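Local coordinates for protein glutathione-independent glyoxalase DJ-1 (Schizosaccharomyces pombe, PDB 4QYT) that converts methylglyoxal and water to D-lactate in a single step without glutathione, and helps protect the fission yeast cell against reactive oxygen species, at residues 8-13 and 75-80; 101-106 and 155-160. All blocks are in the same frame, centred on the assembly; numbering follows the deposited sequence. Where two conformers were deposited one is given.

Interaction 1: 8-13 and 75-80; sequences CLFVAD and DIAIIP
Strands 8-12 and 76-79 run side by side in parallel, 4.9 Å apart at the closest approach of their axes and twisted by 27°. Three backbone hydrogen bonds step from one strand to the other: Cys-8 N gives to Ile-76 O, Cys-8 O accepts from Ile-78 N, and Phe-10 N gives to Ile-78 O. Cys-8 is thus held through both its N and its O by residues on either side of its bridge partner Ala-77.

On one face of the sheet Leu-9 crosses Ile-78 at a slant. Its CD1 branch does the touching, 3.6 Å from Ile-78 CG2 and 4.1 Å from Pro-80 CD. Cys-8 and Ala-77 lie on the other face, and there the Phe-10 ring leans towards Cys-8, chi1 -76° setting CG beside the backbone N. Cys-8 SG sits 3.8 Å above the centre of one ring face. CE2 of the ring approaches Ala-77 CB at 4.2 Å and CD2 approaches Ile-79 CG1 at the same distance, both obliquely, while Ile-78 O lies at the ring's edge, near its plane. Where the strand bonding ends, Pro-80, which has no N-H to offer, brings its CD to 3.0 Å from Phe-10 O, a buried carbonyl left without a hydrogen-bond partner.

These are two central strands of the DJ-1/PfpI alpha/beta sandwich. Helix 17-29 covers the Leu-9 face through Phe-20 and Trp-24, whereas helices 83-90 and 93-102 close the Phe-10 face, where the Phe-70 ring meets that of Phe-10 with nearly parallel planes. At the far edge of strand 8-12, Leu-9 and Val-11 bond through their backbones to strand 34-39, while strand 109-112 continues the sheet beyond 76-79.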
loop_
_atom_site.group_PDB
_atom_site.type_symbol
_atom_site.label_atom_id
_atom_site.label_comp_id
_atom_site.label_asym_id
_atom_site.label_seq_id
_atom_site.Cartn_x
_atom_site.Cartn_y
_atom_site.Cartn_z
ATOM N N CYS A 8 -7.599 13.020 8.197
ATOM C CA CYS A 8 -8.681 12.145 7.756
ATOM C C CYS A 8 -8.321 11.538 6.408
ATOM O O CYS A 8 -8.112 12.278 5.433
ATOM C CB CYS A 8 -9.966 12.948 7.578
ATOM S SG CYS A 8 -11.279 12.022 6.775
ATOM N N LEU A 9 -8.273 10.211 6.363
ATOM C CA LEU A 9 -8.136 9.485 5.103
ATOM C C LEU A 9 -9.528 8.933 4.771
ATOM O O LEU A 9 -10.025 8.016 5.404
ATOM C CB LEU A 9 -7.091 8.392 5.298
ATOM C CG LEU A 9 -6.726 7.544 4.121
ATOM C CD1 LEU A 9 -6.580 8.198 2.822
ATOM C CD2 LEU A 9 -5.550 6.659 4.434
ATOM N N PHE A 10 -10.175 9.581 3.789
ATOM C CA PHE A 10 -11.477 9.078 3.355
ATOM C C PHE A 10 -11.308 7.735 2.677
ATOM O O PHE A 10 -10.315 7.459 2.004
ATOM C CB PHE A 10 -12.133 10.070 2.390
ATOM C CG PHE A 10 -12.726 11.283 3.042
ATOM C CD1 PHE A 10 -13.837 11.169 3.866
ATOM C CD2 PHE A 10 -12.243 12.565 2.802
ATOM C CE1 PHE A 10 -14.437 12.291 4.420
ATOM C CE2 PHE A 10 -12.863 13.677 3.342
ATOM C CZ PHE A 10 -13.960 13.550 4.147
ATOM N N VAL A 11 -12.366 6.929 2.752
ATOM C CA VAL A 11 -12.365 5.597 2.172
ATOM C C VAL A 11 -13.803 5.235 1.830
ATOM O O VAL A 11 -14.729 5.598 2.552
ATOM C CB VAL A 11 -11.683 4.561 3.092
ATOM C CG1 VAL A 11 -12.488 4.317 4.370
ATOM C CG2 VAL A 11 -11.354 3.252 2.397
ATOM N N ALA A 12 -13.985 4.506 0.736
ATOM C CA ALA A 12 -15.294 4.060 0.301
ATOM C C ALA A 12 -15.140 2.627 -0.200
ATOM O O ALA A 12 -14.035 2.171 -0.498
ATOM C CB ALA A 12 -15.783 4.973 -0.819
ATOM N N ASP A 13 -16.257 1.933 -0.399
ATOM C CA ASP A 13 -16.170 0.702 -1.175
ATOM C C ASP A 13 -15.560 1.031 -2.530
ATOM O O ASP A 13 -15.947 1.997 -3.184
ATOM C CB ASP A 13 -17.561 0.061 -1.267
ATOM C CG ASP A 13 -18.069 -0.328 0.081
ATOM O OD1 ASP A 13 -17.439 -1.140 0.753
ATOM O OD2 ASP A 13 -19.042 0.301 0.559
ATOM N N ASP A 75 -7.269 18.499 10.119
ATOM C CA ASP A 75 -6.505 19.498 9.385
ATOM C C ASP A 75 -6.149 19.099 7.970
ATOM O O ASP A 75 -5.808 19.966 7.155
ATOM C CB ASP A 75 -5.202 19.809 10.165
ATOM C CG ASP A 75 -5.484 20.143 11.585
ATOM O OD1 ASP A 75 -6.179 21.162 11.803
ATOM O OD2 ASP A 75 -5.186 19.312 12.467
ATOM N N ILE A 76 -6.129 17.796 7.691
ATOM C CA ILE A 76 -5.779 17.290 6.367
ATOM C C ILE A 76 -6.896 16.321 5.967
ATOM O O ILE A 76 -7.290 15.474 6.752
ATOM C CB ILE A 76 -4.417 16.571 6.358
ATOM C CG1 ILE A 76 -3.299 17.463 6.890
ATOM C CG2 ILE A 76 -4.093 16.041 4.960
ATOM C CD1 ILE A 76 -1.913 16.879 6.717
ATOM N N ALA A 77 -7.350 16.478 4.717
ATOM C CA ALA A 77 -8.326 15.564 4.124
ATOM C C ALA A 77 -7.696 14.901 2.922
ATOM O O ALA A 77 -7.221 15.610 2.040
ATOM C CB ALA A 77 -9.573 16.318 3.703
ATOM N N ILE A 78 -7.717 13.576 2.887
ATOM C CA ILE A 78 -7.098 12.814 1.791
ATOM C C ILE A 78 -8.185 11.987 1.106
ATOM O O ILE A 78 -8.931 11.249 1.740
ATOM C CB ILE A 78 -5.970 11.893 2.331
ATOM C CG1 ILE A 78 -4.924 12.701 3.111
ATOM C CG2 ILE A 78 -5.340 11.118 1.159
ATOM C CD1 ILE A 78 -3.875 11.855 3.763
ATOM N N ILE A 79 -8.141 12.056 -0.232
ATOM C CA ILE A 79 -9.080 11.370 -1.094
ATOM C C ILE A 79 -8.270 10.454 -1.988
ATOM O O ILE A 79 -7.522 10.896 -2.893
ATOM C CB ILE A 79 -9.959 12.321 -1.917
ATOM C CG1 ILE A 79 -10.544 13.369 -0.978
ATOM C CG2 ILE A 79 -11.109 11.521 -2.532
ATOM C CD1 ILE A 79 -11.376 14.436 -1.646
ATOM N N PRO A 80 -8.340 9.156 -1.691
ATOM C CA PRO A 80 -7.644 8.198 -2.534
ATOM C C PRO A 80 -8.484 7.834 -3.768
ATOM O O PRO A 80 -9.654 8.217 -3.884
ATOM C CB PRO A 80 -7.454 7.006 -1.587
ATOM C CG PRO A 80 -8.680 7.086 -0.675
ATOM C CD PRO A 80 -8.971 8.529 -0.514
#

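Interaction 2: 101-106 and 155-160; sequences EFYKKP and EENLIT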
loop_
_atom_site.group_PDB
_atom_site.type_symbol
_atom_site.label_atom_id
_atom_site.label_comp_id
_atom_site.label_asym_id
_atom_site.label_seq_id
_atom_site.Cartn_x
_atom_site.Cartn_y
_atom_site.Cartn_z
ATOM N N GLU A 101 -14.153 23.931 1.831
ATOM C CA GLU A 101 -13.821 24.664 3.038
ATOM C C GLU A 101 -12.331 24.745 3.265
ATOM O O GLU A 101 -11.807 25.772 3.721
ATOM C CB GLU A 101 -14.469 24.024 4.268
ATOM C CG GLU A 101 -14.118 24.703 5.579
ATOM C CD GLU A 101 -14.492 26.176 5.623
ATOM O OE1 GLU A 101 -15.590 26.528 5.090
ATOM O OE2 GLU A 101 -13.795 26.926 6.376
ATOM N N PHE A 102 -11.628 23.643 3.001
ATOM C CA PHE A 102 -10.220 23.591 3.283
ATOM C C PHE A 102 -9.391 24.383 2.293
ATOM O O PHE A 102 -8.292 24.815 2.616
ATOM C CB PHE A 102 -9.716 22.141 3.324
ATOM C CG PHE A 102 -9.927 21.401 4.615
ATOM C CD1 PHE A 102 -10.891 21.746 5.525
ATOM C CD2 PHE A 102 -9.121 20.318 4.918
ATOM C CE1 PHE A 102 -11.036 21.054 6.697
ATOM C CE2 PHE A 102 -9.272 19.607 6.079
ATOM C CZ PHE A 102 -10.230 19.979 6.974
ATOM N N TYR A 103 -9.858 24.517 1.043
ATOM C CA TYR A 103 -9.007 25.059 -0.025
ATOM C C TYR A 103 -8.587 26.478 0.326
ATOM O O TYR A 103 -9.396 27.339 0.634
ATOM C CB TYR A 103 -9.726 25.023 -1.360
ATOM C CG TYR A 103 -8.840 25.392 -2.532
ATOM C CD1 TYR A 103 -7.816 24.563 -2.937
ATOM C CD2 TYR A 103 -8.946 26.619 -3.158
ATOM C CE1 TYR A 103 -6.957 24.881 -3.970
ATOM C CE2 TYR A 103 -8.103 26.954 -4.218
ATOM C CZ TYR A 103 -7.107 26.081 -4.606
ATOM O OH TYR A 103 -6.263 26.417 -5.642
ATOM N N LYS A 104 -7.285 26.716 0.221
ATOM C CA LYS A 104 -6.672 28.009 0.507
ATOM C C LYS A 104 -6.827 28.458 1.948
ATOM O O LYS A 104 -6.507 29.582 2.256
ATOM C CB LYS A 104 -7.144 29.098 -0.449
ATOM C CG LYS A 104 -6.476 29.015 -1.790
ATOM C CD LYS A 104 -6.890 30.119 -2.739
ATOM C CE LYS A 104 -6.237 31.398 -2.301
ATOM N NZ LYS A 104 -6.374 32.443 -3.349
ATOM N N LYS A 105 -7.150 27.573 2.860
ATOM C CA LYS A 105 -7.139 27.939 4.245
ATOM C C LYS A 105 -5.745 27.769 4.803
ATOM O O LYS A 105 -5.035 26.790 4.515
ATOM C CB LYS A 105 -8.168 27.135 5.017
ATOM C CG LYS A 105 -9.604 27.406 4.591
ATOM C CD LYS A 105 -10.011 28.854 4.817
ATOM C CE LYS A 105 -11.007 29.260 3.741
ATOM N NZ LYS A 105 -12.298 28.533 3.848
ATOM N N PRO A 106 -5.424 28.646 5.755
ATOM C CA PRO A 106 -4.144 28.430 6.423
ATOM C C PRO A 106 -4.188 27.196 7.312
ATOM O O PRO A 106 -5.121 26.982 8.074
ATOM C CB PRO A 106 -3.963 29.742 7.268
ATOM C CG PRO A 106 -4.761 30.749 6.510
ATOM C CD PRO A 106 -5.946 30.007 5.996
ATOM N N GLU A 155 -0.477 22.904 -5.594
ATOM C CA GLU A 155 -0.895 24.264 -5.905
ATOM C C GLU A 155 -1.715 24.723 -4.730
ATOM O O GLU A 155 -2.588 23.998 -4.283
ATOM C CB GLU A 155 -1.707 24.340 -7.197
ATOM C CG GLU A 155 -2.144 25.756 -7.513
ATOM C CD GLU A 155 -2.799 25.898 -8.867
ATOM O OE1 GLU A 155 -2.554 25.035 -9.732
ATOM O OE2 GLU A 155 -3.461 26.926 -9.090
ATOM N N GLU A 156 -1.392 25.897 -4.188
ATOM C CA GLU A 156 -1.973 26.320 -2.933
ATOM C C GLU A 156 -1.794 25.230 -1.894
ATOM O O GLU A 156 -0.650 24.844 -1.635
ATOM C CB GLU A 156 -3.420 26.784 -3.127
ATOM C CG GLU A 156 -3.501 28.035 -3.977
ATOM C CD GLU A 156 -3.007 29.307 -3.273
ATOM O OE1 GLU A 156 -2.741 29.297 -2.065
ATOM O OE2 GLU A 156 -2.771 30.318 -3.940
ATOM N N ASN A 157 -2.872 24.740 -1.276
ATOM C CA ASN A 157 -2.774 23.656 -0.289
ATOM C C ASN A 157 -3.417 22.368 -0.794
ATOM O O ASN A 157 -3.792 21.525 0.014
ATOM C CB ASN A 157 -3.414 24.093 1.038
ATOM C CG ASN A 157 -4.889 24.391 0.916
ATOM O OD1 ASN A 157 -5.416 24.645 -0.176
ATOM N ND2 ASN A 157 -5.570 24.336 2.055
ATOM N N LEU A 158 -3.405 22.204 -2.123
ATOM C CA LEU A 158 -3.945 21.017 -2.793
ATOM C C LEU A 158 -2.781 20.223 -3.394
ATOM O O LEU A 158 -2.061 20.730 -4.277
ATOM C CB LEU A 158 -4.900 21.418 -3.899
ATOM C CG LEU A 158 -5.445 20.255 -4.755
ATOM C CD1 LEU A 158 -6.262 19.274 -3.929
ATOM C CD2 LEU A 158 -6.217 20.787 -5.953
ATOM N N ILE A 159 -2.635 18.995 -2.930
ATOM C CA ILE A 159 -1.686 18.053 -3.477
ATOM C C ILE A 159 -2.483 17.052 -4.323
ATOM O O ILE A 159 -3.421 16.417 -3.826
ATOM C CB ILE A 159 -0.975 17.307 -2.320
ATOM C CG1 ILE A 159 -0.103 18.259 -1.476
ATOM C CG2 ILE A 159 -0.130 16.157 -2.868
ATOM C CD1 ILE A 159 -0.814 19.188 -0.503
ATOM N N THR A 160 -2.055 16.870 -5.578
ATOM C CA THR A 160 -2.623 15.825 -6.429
ATOM C C THR A 160 -1.524 14.924 -6.980
ATOM O O THR A 160 -0.350 15.299 -7.010
ATOM C CB THR A 160 -3.503 16.418 -7.548
ATOM O OG1 THR A 160 -2.738 17.280 -8.393
ATOM C CG2 THR A 160 -4.712 17.108 -6.999
#
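Asn-157 reaches from its turn into the loop that follows helix 93-102, and its amide grips the backbone there at two points. From CB the side chain starts between the backbone N and the carbonyl carbon (chi1 62°), bringing CG to 3.4 Å from Lys-104 N. At the tip, OD1 accepts from Lys-104 N at 2.8 Å, the donor standing above the carbonyl plane, and it also lies 3.7 Å from Tyr-103 CD1. The other branch, ND2, gives a hydrogen to Phe-102 O at 2.8 Å, with that oxygen almost exactly in the amide plane. Lys-108 O is a second acceptor for ND2, so the amide has little freedom to flip.

Two beta turns meet here: a type II turn, 102-105, leaving the helix, and a type II' turn, 155-158, forming the hairpin between strands 152-155 and 158-161. Phe-102 O also accepts the turn's own bond from Lys-105 N, which arrives from the opposite face of its carbonyl plane.

Next to the amide, the Tyr-103 ring reaches to the hairpin. Leu-158 CB touches its edge at CE1, 4.0 Å away, and the hydroxyl end lies against Glu-156 CG, the ring and carboxylate planes being 70° apart. Glu-156 bends at chi2 (-72°) and crosses the aliphatic part of Lys-104 obliquely; their charged ends, Lys-104 NZ and Glu-156 OE2, stay 4.2 Å apart, beyond a salt bridge.

How the interactions relate
Interactions 1 and 2 belong to the same seven-stranded sheet, their centres about 14 Å apart, with strand 109-112 lying between strands 76-79 and 158-161. Phe-102 joins them directly: its ring atom CE2 packs 3.6 Å from Asp-75 O, just before the strand paired in interaction 1, while its carbonyl belongs to interaction 2. Helix 93-102 covers Ala-77 and Ile-79, and its last residue and the loop after it meet the 155-158 turn. Their relation to catalysis differs. Pro-80 of interaction 1 has its side chain about 4 Å from that of Glu-19, an inferred active-site residue, whereas interaction 2 lies away from the annotated sites.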